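Local coordinates for protein alpha-Amylase (Thermotoga maritima, PDB 2B5D) that is an amylase of glycosyl hydrolase family 57, pairing a mostly parallel beta-sheet flanked by helices with a largely helical C-terminal region, at residues A[118-123]-A[128-133]; A[162-167]-A[523-528]. All blocks are in the same frame, centred on the assembly; numbering follows the deposited sequence.

How the contacts relate
Both contacts are small and partly buried, each carried by one long polar side chain reaching a hydroxyl, yet they hold different elements. Contact 1 is local: the turn that closes helix 97-119 meets the next helix, 125-134, through a tyrosine-lysine bond that a water extends to a second tyrosine. Contact 2 spans about 355 residues, tying the tail at the C-terminus to helix 156-174 by an arginine-threonine bond. In contact 1 the lysine lies at the exposed end, whereas in contact 2 the threonine is buried and the arginine reaches in from a less covered, irregular tail. Their centres lie 29 Å apart, with about 10 Å between nearest atoms.

Contact 1 of 2, residues A[118-123]-A[128-133]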
# COMPACT_ATOMS: atom_id res chain seq x y z
N ARG A 118 -0.80 41.86 -5.87
CA ARG A 118 0.24 42.87 -5.75
C ARG A 118 -0.31 44.17 -5.17
O ARG A 118 0.33 44.74 -4.30
CB ARG A 118 0.94 43.11 -7.09
CG ARG A 118 1.80 41.92 -7.55
CD ARG A 118 2.71 42.30 -8.71
NE ARG A 118 3.20 41.14 -9.46
CZ ARG A 118 4.11 40.28 -9.01
NH1 ARG A 118 4.50 39.26 -9.77
NH2 ARG A 118 4.63 40.43 -7.80
N SER A 119 -1.49 44.62 -5.62
CA SER A 119 -2.20 45.74 -4.98
C SER A 119 -2.18 45.73 -3.45
O SER A 119 -2.27 46.79 -2.82
CB SER A 119 -3.68 45.75 -5.39
OG SER A 119 -3.83 45.55 -6.77
N TYR A 120 -2.09 44.53 -2.86
CA TYR A 120 -2.20 44.35 -1.43
C TYR A 120 -0.88 43.89 -0.82
O TYR A 120 -0.87 43.31 0.28
CB TYR A 120 -3.28 43.32 -1.12
CG TYR A 120 -4.68 43.81 -1.35
CD1 TYR A 120 -5.46 43.31 -2.39
CD2 TYR A 120 -5.23 44.79 -0.53
CE1 TYR A 120 -6.76 43.76 -2.59
CE2 TYR A 120 -6.52 45.25 -0.73
CZ TYR A 120 -7.28 44.74 -1.76
OH TYR A 120 -8.57 45.19 -1.95
N ASP A 121 0.21 44.16 -1.54
CA ASP A 121 1.56 43.69 -1.18
C ASP A 121 1.52 42.22 -0.83
O ASP A 121 2.27 41.75 0.06
CB ASP A 121 2.17 44.52 -0.03
CG ASP A 121 3.71 44.39 0.03
OD1 ASP A 121 4.28 44.27 1.16
OD2 ASP A 121 4.36 44.40 -1.05
N GLY A 122 0.63 41.49 -1.51
CA GLY A 122 0.48 40.06 -1.31
C GLY A 122 -0.15 39.59 -0.01
O GLY A 122 -0.09 38.40 0.30
N ASN A 123 -0.73 40.50 0.77
CA ASN A 123 -1.60 40.08 1.87
C ASN A 123 -3.04 40.48 1.60
O ASN A 123 -3.42 41.65 1.74
CB ASN A 123 -1.15 40.49 3.28
CG ASN A 123 -1.84 39.65 4.40
OD1 ASN A 123 -1.49 39.74 5.57
ND2 ASN A 123 -2.81 38.81 4.00
N PHE A 128 -9.83 41.84 2.57
CA PHE A 128 -11.00 41.42 3.31
C PHE A 128 -11.29 42.34 4.51
O PHE A 128 -12.45 42.57 4.85
CB PHE A 128 -10.87 39.95 3.74
CG PHE A 128 -11.06 38.99 2.61
CD1 PHE A 128 -9.95 38.41 1.96
CD2 PHE A 128 -12.34 38.68 2.16
CE1 PHE A 128 -10.13 37.50 0.89
CE2 PHE A 128 -12.53 37.78 1.10
CZ PHE A 128 -11.43 37.20 0.46
N LYS A 129 -10.22 42.83 5.12
CA LYS A 129 -10.32 43.71 6.28
C LYS A 129 -11.02 45.01 5.87
O LYS A 129 -11.87 45.54 6.60
CB LYS A 129 -8.92 43.99 6.83
CG LYS A 129 -8.85 44.85 8.05
CD LYS A 129 -7.39 45.13 8.42
CE LYS A 129 -7.30 45.98 9.68
NZ LYS A 129 -6.01 46.71 9.76
N LYS A 130 -10.68 45.47 4.67
CA LYS A 130 -11.16 46.74 4.14
C LYS A 130 -12.66 46.68 3.82
O LYS A 130 -13.37 47.67 3.97
CB LYS A 130 -10.32 47.12 2.92
CG LYS A 130 -10.89 48.16 2.01
CD LYS A 130 -9.94 48.46 0.87
CE LYS A 130 -10.67 48.45 -0.47
NZ LYS A 130 -10.54 47.11 -1.09
N TYR A 131 -13.14 45.52 3.40
CA TYR A 131 -14.56 45.38 3.20
C TYR A 131 -15.33 45.19 4.51
O TYR A 131 -16.49 45.59 4.59
CB TYR A 131 -14.88 44.35 2.11
CG TYR A 131 -14.40 44.83 0.74
CD1 TYR A 131 -15.09 45.83 0.04
CD2 TYR A 131 -13.26 44.29 0.16
CE1 TYR A 131 -14.65 46.27 -1.20
CE2 TYR A 131 -12.81 44.74 -1.08
CZ TYR A 131 -13.50 45.73 -1.76
OH TYR A 131 -13.03 46.16 -2.99
N GLN A 132 -14.69 44.63 5.53
CA GLN A 132 -15.33 44.60 6.84
C GLN A 132 -15.56 46.03 7.34
O GLN A 132 -16.63 46.33 7.88
CB GLN A 132 -14.59 43.76 7.88
CG GLN A 132 -15.39 43.53 9.15
CD GLN A 132 -14.87 42.40 10.06
OE1 GLN A 132 -13.72 42.42 10.55
NE2 GLN A 132 -15.72 41.44 10.31
N GLU A 133 -14.58 46.91 7.14
CA GLU A 133 -14.66 48.31 7.61
C GLU A 133 -15.83 49.08 7.00
O GLU A 133 -16.43 49.93 7.65
CB GLU A 133 -13.33 49.06 7.42
CG GLU A 133 -12.31 48.69 8.52
CD GLU A 133 -10.84 49.00 8.16
OE1 GLU A 133 -10.54 49.36 6.99
OE2 GLU A 133 -9.97 48.87 9.07
O HOH W 1 -10.42 44.56 -4.24
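Tyr-120 and Lys-130 meet in a charged hydrogen bond: NZ of Lys-130 donates to OH of Tyr-120 over 2.9 Å. The ammonium group stands at the edge of the ring, near its plane, and the two side chains run roughly at right angles. Lys-130 leaves its helix with CG anti to the backbone N (chi1 163°), then bends at its last two torsions to bring NZ round to the phenol. A long flexible amine suits this exposed position, and its charge would be expected to polarise the phenol O-H.

A water adds a second link. It lies 3.0 Å from Tyr-120 OH and makes a weak bond to Tyr-131 OH at 3.3 Å, meeting the Tyr-131 ring in plane at its edge.

Backbone bonds shape the turn that presents Tyr-120. Asp-121, at positive phi, is the C-prime residue of a Schellman motif, its N bonded to Arg-118 O at 2.8 Å. Residues Tyr-120 to Asn-123 form a type I' turn, in which Gly-122 readily adopts the second positive phi (71°).

Arg-118 forms salt bridges with Glu-75 and Glu-79 on helix 68-91. Phe-128 packs against helix 27-47 and strands 53-57 and 137-142, while the Tyr-131 ring meets Phe-45 edge-to-face. The contact thus ties the turn that closes helix 97-119 to helix 125-134, whose buried side lies against helix 27-47 and the sheet.

Contact 2 of 2, residues A[162-167]-A[523-528]; sequences QITVGV and MARDVI
Thr-164 sits on a regular helical turn and faces Arg-525, whose backbone is extended (psi 158°) as the tail at the C-terminus leaves the short 3-10 turn at Met-523. The helix bond from Val-167 N to Ile-163 O measures 2.9 Å.

One pair of side chains makes the contact, approaching from opposite directions. NH2 of Arg-525 donates to OG1 of Thr-164 with an N-H...O angle of 158°. The modelled separation between these two atoms, 2.5 Å, is very short, so the exact length is doubtful. The hydroxyl lies at the edge of the guanidinium, near its plane, where an N-H can point at it. With CG anti to its own carbonyl carbon, the arginine chain, bent at chi2 and chi3, turns its guanidinium toward the helix.

Threonine suits this place because its hydroxyl can donate one bond and accept others in a buried site. Held beside the backbone N (chi1 -60°), OG1 also bonds to the carbonyl O of Asn-160, one turn earlier, and to ND2 of Asn-199. These two bonds, with the arginine as a third partner, would tend to hold the rotation of the side chain.

Beyond the bond, Met-523 touches both helix 418-436 and Ala-161 of helix 156-174, and Val-527 rests on Pro-156 and on Tyr-195 of helix 192-198. The tail is thus laid against helix 156-174, between the helical C-terminal region and the helices beside the sheet.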
# COMPACT_ATOMS: atom_id res chain seq x y z
N GLN A 162 -9.08 26.11 22.24
CA GLN A 162 -9.49 26.23 20.81
C GLN A 162 -10.20 27.53 20.49
O GLN A 162 -9.82 28.23 19.54
CB GLN A 162 -10.33 25.05 20.34
CG GLN A 162 -9.52 23.82 20.00
CD GLN A 162 -8.90 23.87 18.61
OE1 GLN A 162 -9.49 24.44 17.66
NE2 GLN A 162 -7.71 23.21 18.46
N ILE A 163 -11.21 27.88 21.28
CA ILE A 163 -11.95 29.17 21.04
C ILE A 163 -11.10 30.41 21.23
O ILE A 163 -11.06 31.29 20.32
CB ILE A 163 -13.21 29.28 21.98
CG1 ILE A 163 -14.25 28.23 21.55
CG2 ILE A 163 -13.78 30.69 21.96
CD1 ILE A 163 -14.98 27.62 22.70
N THR A 164 -10.44 30.52 22.41
CA THR A 164 -9.65 31.71 22.71
C THR A 164 -8.55 31.97 21.76
O THR A 164 -8.27 33.14 21.40
CB THR A 164 -9.00 31.65 24.16
OG1 THR A 164 -10.04 31.53 25.13
CG2 THR A 164 -8.21 32.85 24.43
N VAL A 165 -7.84 30.90 21.38
CA VAL A 165 -6.76 31.05 20.42
C VAL A 165 -7.25 31.58 19.06
O VAL A 165 -6.64 32.50 18.51
CB VAL A 165 -5.85 29.79 20.36
CG1 VAL A 165 -4.79 29.92 19.23
CG2 VAL A 165 -5.13 29.60 21.72
N GLY A 166 -8.37 31.05 18.57
CA GLY A 166 -9.01 31.60 17.38
C GLY A 166 -9.35 33.08 17.51
O GLY A 166 -9.05 33.88 16.60
N VAL A 167 -9.98 33.42 18.64
CA VAL A 167 -10.42 34.81 18.90
C VAL A 167 -9.23 35.76 18.88
O VAL A 167 -9.24 36.76 18.14
CB VAL A 167 -11.25 34.91 20.25
CG1 VAL A 167 -11.46 36.34 20.66
CG2 VAL A 167 -12.64 34.14 20.09
N MET A 523 -3.98 26.87 28.64
CA MET A 523 -4.41 25.50 29.06
C MET A 523 -4.51 25.33 30.55
O MET A 523 -4.96 24.29 31.06
CB MET A 523 -3.49 24.42 28.48
CG MET A 523 -3.55 24.34 26.92
SD MET A 523 -5.18 23.78 26.36
CE MET A 523 -5.36 22.10 27.04
N ALA A 524 -4.07 26.34 31.27
CA ALA A 524 -4.12 26.23 32.73
C ALA A 524 -5.36 26.91 33.36
O ALA A 524 -5.51 26.90 34.60
CB ALA A 524 -2.81 26.76 33.36
N ARG A 525 -6.23 27.53 32.53
CA ARG A 525 -7.40 28.28 33.03
C ARG A 525 -8.46 27.39 33.60
O ARG A 525 -8.48 26.20 33.32
CB ARG A 525 -8.02 29.14 31.97
CG ARG A 525 -7.11 30.10 31.33
CD ARG A 525 -7.43 29.80 29.92
NE ARG A 525 -8.16 30.80 29.21
CZ ARG A 525 -8.80 30.60 28.04
NH1 ARG A 525 -8.87 29.40 27.44
NH2 ARG A 525 -9.36 31.65 27.49
N ASP A 526 -9.32 27.95 34.45
CA ASP A 526 -10.44 27.15 34.98
C ASP A 526 -11.49 26.89 33.91
O ASP A 526 -11.53 27.55 32.86
CB ASP A 526 -11.14 27.76 36.22
CG ASP A 526 -11.79 26.66 37.12
OD1 ASP A 526 -11.33 25.45 36.97
OD2 ASP A 526 -12.72 26.98 37.94
N VAL A 527 -12.32 25.90 34.22
CA VAL A 527 -13.41 25.53 33.38
C VAL A 527 -14.67 25.40 34.22
O VAL A 527 -14.58 25.33 35.44
CB VAL A 527 -13.11 24.16 32.67
CG1 VAL A 527 -11.87 24.30 31.79
CG2 VAL A 527 -13.01 22.98 33.71
N ILE A 528 -15.82 25.46 33.55
CA ILE A 528 -16.98 24.60 33.85
C ILE A 528 -18.37 25.27 33.76
O ILE A 528 -18.74 25.82 32.71
CB ILE A 528 -16.76 23.69 35.11
CG1 ILE A 528 -17.17 22.24 34.82
CG2 ILE A 528 -17.49 24.24 36.34
CD1 ILE A 528 -16.61 21.09 35.89